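Local coordinates for hemolysin BL lytic component L1 (Bacillus cereus, PDB 7NMQ), which is one lytic component of the haemolysin BL enterotoxin and probably helps form an alpha-helical pore in host-cell membranes, at residues E8-A13 / N306-W311; N2-G6 / D320-N324. All coordinates share one frame; numbering follows the deposited sequence.

Both contacts fasten the N-terminal end of the chain to helix 275-325, and their centres lie about 18 Å apart. Contact 1, its centre about 16 Å from the centre of the chain, catches the start of helix 10-33 and is partly buried; contact 2, its centre about 33 Å from that point, holds the loop that precedes the helix and is nevertheless a buried contact. Chemistry follows place. In contact 1 an aliphatic core of Leu-10, Ala-13 and Ile-307 is flanked by a partly exposed amide network that reaches a backbone N-H. In contact 2 a single buried aromatic ring, Tyr-3, does most of the work, packing on Leu-321 and using its hydroxyl at the ring edge.

Contact 1 of 2, residues E8-A13 / N306-W311; sequences EGLKKA and NIQKQW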
ATOM      1  N   GLU A   8      -8.930  19.106   0.450  1.00 22.15           N
ATOM      2  CA  GLU A   8      -7.506  19.494   0.535  1.00 24.47           C
ATOM      3  C   GLU A   8      -6.702  18.437  -0.259  1.00 20.73           C
ATOM      4  O   GLU A   8      -7.107  18.118  -1.386  1.00 23.71           O
ATOM      5  CB  GLU A   8      -7.115  19.646   2.011  1.00 27.74           C
ATOM      6  CG  GLU A   8      -8.083  20.485   2.801  1.00 31.45           C
ATOM      7  CD  GLU A   8      -7.691  21.916   3.062  1.00 32.58           C
ATOM      8  OE1 GLU A   8      -7.895  22.310   4.207  1.00 31.62           O
ATOM      9  OE2 GLU A   8      -7.205  22.623   2.133  1.00 39.22           O
ATOM     10  N   GLY A   9      -5.586  17.926   0.259  1.00 22.13           N
ATOM     11  CA  GLY A   9      -4.728  16.950  -0.431  1.00 20.99           C
ATOM     12  C   GLY A   9      -5.176  15.515  -0.226  1.00 18.34           C
ATOM     13  O   GLY A   9      -4.330  14.621  -0.457  1.00 19.10           O
ATOM     14  N   LEU A  10      -6.431  15.252   0.164  1.00 15.54           N
ATOM     15  CA  LEU A  10      -6.817  13.834   0.384  1.00 14.93           C
ATOM     16  C   LEU A  10      -6.694  13.012  -0.896  1.00 16.98           C
ATOM     17  O   LEU A  10      -6.350  11.800  -0.764  1.00 16.57           O
ATOM     18  CB  LEU A  10      -8.196  13.708   0.995  1.00 15.30           C
ATOM     19  CG  LEU A  10      -8.281  14.140   2.445  1.00 15.21           C
ATOM     20  CD1 LEU A  10      -9.746  14.161   2.874  1.00 16.67           C
ATOM     21  CD2 LEU A  10      -7.470  13.231   3.352  1.00 16.50           C
ATOM     22  N   LYS A  11      -6.923  13.559  -2.062  1.00 17.86           N
ATOM     23  CA  LYS A  11      -6.930  12.764  -3.307  1.00 18.58           C
ATOM     24  C   LYS A  11      -5.549  12.129  -3.522  1.00 18.31           C
ATOM     25  O   LYS A  11      -5.467  10.918  -3.741  1.00 18.25           O
ATOM     26  CB  LYS A  11      -7.347  13.642  -4.474  1.00 22.10           C
ATOM     27  CG  LYS A  11      -8.056  12.928  -5.597  1.00 27.53           C
ATOM     28  CD  LYS A  11      -8.718  13.878  -6.582  1.00 29.82           C
ATOM     29  CE  LYS A  11      -9.384  13.123  -7.716  1.00 33.90           C
ATOM     30  NZ  LYS A  11      -9.737  14.022  -8.833  1.00 45.54           N
ATOM     31  N   LYS A  12      -4.505  12.929  -3.417  1.00 18.51           N
ATOM     32  CA  LYS A  12      -3.123  12.486  -3.675  1.00 19.10           C
ATOM     33  C   LYS A  12      -2.735  11.442  -2.608  1.00 17.65           C
ATOM     34  O   LYS A  12      -2.143  10.427  -2.952  1.00 17.77           O
ATOM     35  CB  LYS A  12      -2.208  13.708  -3.769  1.00 22.82           C
ATOM     36  CG  LYS A  12      -2.422  14.529  -5.038  1.00 27.37           C
ATOM     37  CD  LYS A  12      -1.261  15.435  -5.458  1.00 30.66           C
ATOM     38  CE  LYS A  12      -0.050  14.674  -5.961  1.00 39.02           C
ATOM     39  NZ  LYS A  12       1.111  15.560  -6.217  1.00 47.27           N
ATOM     40  N   ALA A  13      -3.063  11.684  -1.350  1.00 17.15           N
ATOM     41  CA  ALA A  13      -2.712  10.778  -0.239  1.00 17.39           C
ATOM     42  C   ALA A  13      -3.451   9.459  -0.447  1.00 16.17           C
ATOM     43  O   ALA A  13      -2.868   8.395  -0.152  1.00 16.05           O
ATOM     44  CB  ALA A  13      -3.077  11.419   1.071  1.00 19.55           C
ATOM     45  N   ASN A 306       0.196  11.936   6.155  1.00 15.26           N
ATOM     46  CA  ASN A 306      -0.235  13.029   5.251  1.00 15.32           C
ATOM     47  C   ASN A 306      -1.757  13.168   5.349  1.00 14.95           C
ATOM     48  O   ASN A 306      -2.250  14.290   5.437  1.00 16.29           O
ATOM     49  CB  ASN A 306       0.207  12.796   3.817  1.00 17.23           C
ATOM     50  CG  ASN A 306      -0.072  13.995   2.951  1.00 23.52           C
ATOM     51  OD1 ASN A 306       0.242  15.131   3.323  1.00 33.22           O
ATOM     52  ND2 ASN A 306      -0.735  13.767   1.841  1.00 31.16           N
ATOM     53  N   ILE A 307      -2.491  12.060   5.393  1.00 14.67           N
ATOM     54  CA  ILE A 307      -3.972  12.099   5.548  1.00 13.44           C
ATOM     55  C   ILE A 307      -4.294  12.799   6.861  1.00 13.32           C
ATOM     56  O   ILE A 307      -5.189  13.676   6.888  1.00 13.75           O
ATOM     57  CB  ILE A 307      -4.617  10.708   5.462  1.00 13.03           C
ATOM     58  CG1 ILE A 307      -4.485  10.182   4.025  1.00 14.92           C
ATOM     59  CG2 ILE A 307      -6.059  10.683   5.947  1.00 12.97           C
ATOM     60  CD1 ILE A 307      -4.990   8.775   3.807  1.00 16.23           C
ATOM     61  N   GLN A 308      -3.592  12.457   7.936  1.00 13.35           N
ATOM     62  CA  GLN A 308      -3.827  13.120   9.239  1.00 14.21           C
ATOM     63  C   GLN A 308      -3.595  14.637   9.117  1.00 13.96           C
ATOM     64  O   GLN A 308      -4.445  15.411   9.613  1.00 14.28           O
ATOM     65  CB  GLN A 308      -2.915  12.521  10.295  1.00 15.65           C
ATOM     66  CG  GLN A 308      -3.087  13.287  11.591  1.00 19.14           C
ATOM     67  CD  GLN A 308      -2.498  12.518  12.711  1.00 20.42           C
ATOM     68  OE1 GLN A 308      -1.295  12.329  12.760  1.00 23.20           O
ATOM     69  NE2 GLN A 308      -3.374  12.040  13.584  1.00 26.64           N
ATOM     70  N   LYS A 309      -2.514  15.060   8.493  1.00 14.50           N
ATOM     71  CA  LYS A 309      -2.199  16.484   8.264  1.00 15.51           C
ATOM     72  C   LYS A 309      -3.352  17.143   7.500  1.00 15.21           C
ATOM     73  O   LYS A 309      -3.729  18.280   7.872  1.00 17.11           O
ATOM     74  CB  LYS A 309      -0.883  16.637   7.507  1.00 16.79           C
ATOM     75  CG  LYS A 309      -0.490  18.060   7.135  1.00 21.92           C
ATOM     76  CD  LYS A 309       0.952  18.185   6.654  1.00 27.59           C
ATOM     77  CE  LYS A 309       1.267  17.277   5.492  1.00 33.80           C
ATOM     78  NZ  LYS A 309       0.281  17.446   4.403  1.00 43.87           N
ATOM     79  N   GLN A 310      -3.916  16.474   6.500  1.00 14.66           N
ATOM     80  CA  GLN A 310      -4.997  17.063   5.674  1.00 14.70           C
ATOM     81  C   GLN A 310      -6.240  17.231   6.540  1.00 13.34           C
ATOM     82  O   GLN A 310      -6.896  18.306   6.428  1.00 13.99           O
ATOM     83  CB  GLN A 310      -5.360  16.264   4.448  1.00 15.74           C
ATOM     84  CG  GLN A 310      -4.180  16.040   3.530  1.00 17.89           C
ATOM     85  CD  GLN A 310      -3.470  17.278   3.052  1.00 22.16           C
ATOM     86  OE1 GLN A 310      -4.050  18.354   2.846  1.00 24.87           O
ATOM     87  NE2 GLN A 310      -2.184  17.103   2.797  1.00 27.17           N
ATOM     88  N   TRP A 311      -6.557  16.263   7.397  1.00 12.33           N
ATOM     89  CA  TRP A 311      -7.736  16.455   8.290  1.00 12.32           C
ATOM     90  C   TRP A 311      -7.477  17.617   9.248  1.00 13.21           C
ATOM     91  O   TRP A 311      -8.399  18.395   9.509  1.00 14.27           O
ATOM     92  CB  TRP A 311      -8.050  15.180   9.075  1.00 12.14           C
ATOM     93  CG  TRP A 311      -8.741  14.089   8.333  1.00 11.96           C
ATOM     94  CD1 TRP A 311      -8.244  12.833   8.183  1.00 12.96           C
ATOM     95  CD2 TRP A 311     -10.013  14.119   7.670  1.00 12.08           C
ATOM     96  NE1 TRP A 311      -9.143  12.064   7.499  1.00 13.08           N
ATOM     97  CE2 TRP A 311     -10.256  12.821   7.188  1.00 11.57           C
ATOM     98  CE3 TRP A 311     -11.005  15.078   7.476  1.00 13.09           C
ATOM     99  CZ2 TRP A 311     -11.403  12.493   6.478  1.00 12.54           C
ATOM    100  CZ3 TRP A 311     -12.158  14.741   6.811  1.00 14.15           C
ATOM    101  CH2 TRP A 311     -12.367  13.455   6.319  1.00 12.65           C
TER
HETATM  102  O   HOH W   1      -1.769  14.870  -0.141  1.00 26.37           O
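Gln-310 lies alongside Leu-10, the two side chains running past each other in opposite directions, with CB of Gln-310 3.9 Å from CD2 of Leu-10. The glutamine then bends at its second torsion (chi2 -56°), which carries the amide over Gly-9, where Gln-310 OE1 accepts from Gly-9 N at 3.0 Å. The donor stands well above the carbonyl plane of the glutamine, so the bond misses the lone-pair directions. Gly-9 occupies the N-cap position of helix 10-33, and without a side chain it lets the amide settle close to its backbone. On the far side of the amide, Gln-310 NE2 donates to Asn-306 OD1, which also receives Lys-309 NZ almost head-on; the two donors converging on OD1 mark it as the oxygen side of the asparagine amide and help to hold it. A water at unusually short distances appears to bridge Asn-306 ND2 and the carbonyl oxygen of Gly-9. The first turn of helix 10-33 thus docks on helix 275-325 within the elongated helical bundle of this ClyA/HBL-like toxin. Deeper in, the contact turns apolar. Ala-13 CB presses against Ile-307 CG1 at 3.5 Å, tighter than an ordinary carbon contact, and CD2 of Leu-10 meets CG2 of Ile-307 at 3.9 Å, these two side chains crossing at about a right angle. The other leucine methyl, CD1, lies over one face of the Trp-311 indole, displaced toward its rim. Trp-347 of helix 330-357 and Ile-84 of helix 45-103 both touch Leu-10 and Trp-311.

Contact 2 of 2, residues N2-G6 / D320-N324; sequences NYALG and DLLDN
Tyr-3 and Leu-321 bury most of the surface here, where the irregular N-terminal segment lies against helix 275-325 near one end of the long helical bundle characteristic of ClyA/HBL-like toxins. The contact is a CH-pi arrangement: CD1 of Leu-321 stands 3.7 Å from the centroid of the Tyr-3 ring, only 9° off the ring normal, and therefore almost directly over its centre. CB of Leu-321 supports the same face nearer the edge, 3.8 Å from Tyr-3 CD1. The leucine, its CG placed anti to the backbone N, divides its work between its two methyls. CD1 is given to the ring, and Leu-321 CD2 meets CD1 of Leu-5 at 4.1 Å, so that a second residue of the N-terminal segment joins the apolar patch. Leu-5 also packs on Leu-340 and Ala-343 of helix 330-357, and Ile-114 of helix 107-154 touches Leu-321, which places the patch among three helices. Round the rim of the phenol the character changes. Asp-320 crosses the tyrosine at about a right angle and brings OD2 to within 3.4 Å of Tyr-3 CE1; a water that donates to this same oxygen also donates to the carbonyl oxygen of Asn-2, linking carboxylate and backbone. One turn further along the helix, Asn-324 approaches the phenol with its amide plane turned 66° from the ring. Its ND2 lies at the ring edge and donates to Tyr-3 OH at 2.7 Å, with a nearly straight N-H...O angle of 176° and the hydroxyl oxygen exactly in the plane of the amide.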
ATOM      1  N   ASN A   2     -13.329  32.436   0.103  1.00 22.24           N
ATOM      2  CA  ASN A   2     -13.031  32.990   1.445  1.00 21.02           C
ATOM      3  C   ASN A   2     -12.728  31.882   2.457  1.00 18.41           C
ATOM      4  O   ASN A   2     -12.053  32.187   3.423  1.00 20.45           O
ATOM      5  CB  ASN A   2     -14.179  33.845   1.957  1.00 21.98           C
ATOM      6  CG  ASN A   2     -14.281  35.173   1.240  1.00 25.13           C
ATOM      7  OD1 ASN A   2     -13.298  35.709   0.728  1.00 28.76           O
ATOM      8  ND2 ASN A   2     -15.487  35.688   1.200  1.00 27.34           N
ATOM      9  N   TYR A   3     -13.274  30.679   2.286  1.00 17.19           N
ATOM     10  CA  TYR A   3     -13.119  29.515   3.211  1.00 16.53           C
ATOM     11  C   TYR A   3     -12.887  28.256   2.393  1.00 18.48           C
ATOM     12  O   TYR A   3     -13.624  27.980   1.478  1.00 20.68           O
ATOM     13  CB  TYR A   3     -14.347  29.395   4.112  1.00 17.18           C
ATOM     14  CG  TYR A   3     -14.515  30.648   4.944  1.00 17.83           C
ATOM     15  CD1 TYR A   3     -13.707  30.872   6.043  1.00 18.07           C
ATOM     16  CD2 TYR A   3     -15.391  31.670   4.580  1.00 17.37           C
ATOM     17  CE1 TYR A   3     -13.794  32.039   6.782  1.00 17.94           C
ATOM     18  CE2 TYR A   3     -15.514  32.839   5.320  1.00 18.00           C
ATOM     19  CZ  TYR A   3     -14.699  33.026   6.423  1.00 17.29           C
ATOM     20  OH  TYR A   3     -14.767  34.209   7.100  1.00 18.29           O
ATOM     21  N   ALA A   4     -11.879  27.511   2.770  1.00 19.05           N
ATOM     22  CA  ALA A   4     -11.523  26.251   2.070  1.00 18.57           C
ATOM     23  C   ALA A   4     -12.156  25.060   2.789  1.00 17.19           C
ATOM     24  O   ALA A   4     -11.607  24.632   3.811  1.00 18.04           O
ATOM     25  CB  ALA A   4     -10.025  26.100   1.948  1.00 21.14           C
ATOM     26  N   LEU A   5     -13.265  24.530   2.260  1.00 15.10           N
ATOM     27  CA  LEU A   5     -14.043  23.495   2.971  1.00 14.46           C
ATOM     28  C   LEU A   5     -13.933  22.143   2.258  1.00 13.54           C
ATOM     29  O   LEU A   5     -14.603  21.204   2.705  1.00 13.16           O
ATOM     30  CB  LEU A   5     -15.509  23.943   3.089  1.00 13.67           C
ATOM     31  CG  LEU A   5     -15.701  25.327   3.712  1.00 15.27           C
ATOM     32  CD1 LEU A   5     -17.161  25.694   3.732  1.00 17.15           C
ATOM     33  CD2 LEU A   5     -15.088  25.365   5.122  1.00 15.67           C
ATOM     34  N   GLY A   6     -13.074  22.046   1.248  1.00 13.86           N
ATOM     35  CA  GLY A   6     -12.934  20.828   0.458  1.00 13.68           C
ATOM     36  C   GLY A   6     -11.914  19.871   1.047  1.00 15.35           C
ATOM     37  O   GLY A   6     -11.335  20.095   2.107  1.00 16.29           O
ATOM     38  N   ASP A 320     -11.906  28.377  11.352  1.00 14.32           N
ATOM     39  CA  ASP A 320     -11.807  29.791  10.928  1.00 15.18           C
ATOM     40  C   ASP A 320     -13.205  30.289  10.510  1.00 14.67           C
ATOM     41  O   ASP A 320     -13.623  31.375  10.949  1.00 15.81           O
ATOM     42  CB  ASP A 320     -10.812  29.956   9.791  1.00 16.71           C
ATOM     43  CG  ASP A 320     -10.533  31.392   9.463  1.00 17.97           C
ATOM     44  OD1 ASP A 320     -10.132  32.141  10.380  1.00 20.16           O
ATOM     45  OD2 ASP A 320     -10.792  31.750   8.309  1.00 20.15           O
ATOM     46  N   LEU A 321     -13.945  29.520   9.708  1.00 13.73           N
ATOM     47  CA  LEU A 321     -15.322  29.910   9.344  1.00 13.37           C
ATOM     48  C   LEU A 321     -16.156  30.009  10.614  1.00 13.04           C
ATOM     49  O   LEU A 321     -16.867  31.024  10.819  1.00 13.74           O
ATOM     50  CB  LEU A 321     -15.906  28.890   8.364  1.00 12.67           C
ATOM     51  CG  LEU A 321     -17.376  29.133   7.978  1.00 13.04           C
ATOM     52  CD1 LEU A 321     -17.618  30.570   7.497  1.00 14.07           C
ATOM     53  CD2 LEU A 321     -17.830  28.102   6.940  1.00 14.42           C
ATOM     54  N   LEU A 322     -16.142  28.974  11.452  1.00 13.17           N
ATOM     55  CA  LEU A 322     -16.994  28.956  12.655  1.00 13.22           C
ATOM     56  C   LEU A 322     -16.722  30.217  13.472  1.00 14.12           C
ATOM     57  O   LEU A 322     -17.686  30.877  13.900  1.00 15.27           O
ATOM     58  CB  LEU A 322     -16.638  27.694  13.447  1.00 14.22           C
ATOM     59  CG  LEU A 322     -17.412  27.543  14.739  1.00 15.36           C
ATOM     60  CD1 LEU A 322     -18.871  27.252  14.461  1.00 18.53           C
ATOM     61  CD2 LEU A 322     -16.796  26.457  15.595  1.00 18.11           C
ATOM     62  N   ASP A 323     -15.463  30.559  13.659  1.00 14.00           N
ATOM     63  CA  ASP A 323     -15.085  31.662  14.571  1.00 16.20           C
ATOM     64  C   ASP A 323     -15.449  33.019  13.985  1.00 15.84           C
ATOM     65  O   ASP A 323     -15.603  33.928  14.746  1.00 18.75           O
ATOM     66  CB  ASP A 323     -13.580  31.642  14.819  1.00 18.42           C
ATOM     67  CG  ASP A 323     -13.136  30.534  15.743  1.00 22.15           C
ATOM     68  OD1 ASP A 323     -14.044  29.892  16.347  1.00 27.27           O
ATOM     69  OD2 ASP A 323     -11.895  30.284  15.821  1.00 27.38           O
ATOM     70  N   ASN A 324     -15.546  33.128  12.672  1.00 14.22           N
ATOM     71  CA  ASN A 324     -15.783  34.398  11.965  1.00 14.67           C
ATOM     72  C   ASN A 324     -17.272  34.676  11.831  1.00 13.98           C
ATOM     73  O   ASN A 324     -17.601  35.828  11.585  1.00 13.99           O
ATOM     74  CB  ASN A 324     -15.210  34.326  10.558  1.00 15.52           C
ATOM     75  CG  ASN A 324     -13.706  34.419  10.485  1.00 19.20           C
ATOM     76  OD1 ASN A 324     -12.997  34.480  11.504  1.00 24.28           O
ATOM     77  ND2 ASN A 324     -13.208  34.381   9.261  1.00 20.11           N
TER
HETATM   78  O   HOH W   2     -10.470  31.054   5.679  1.00 28.43           O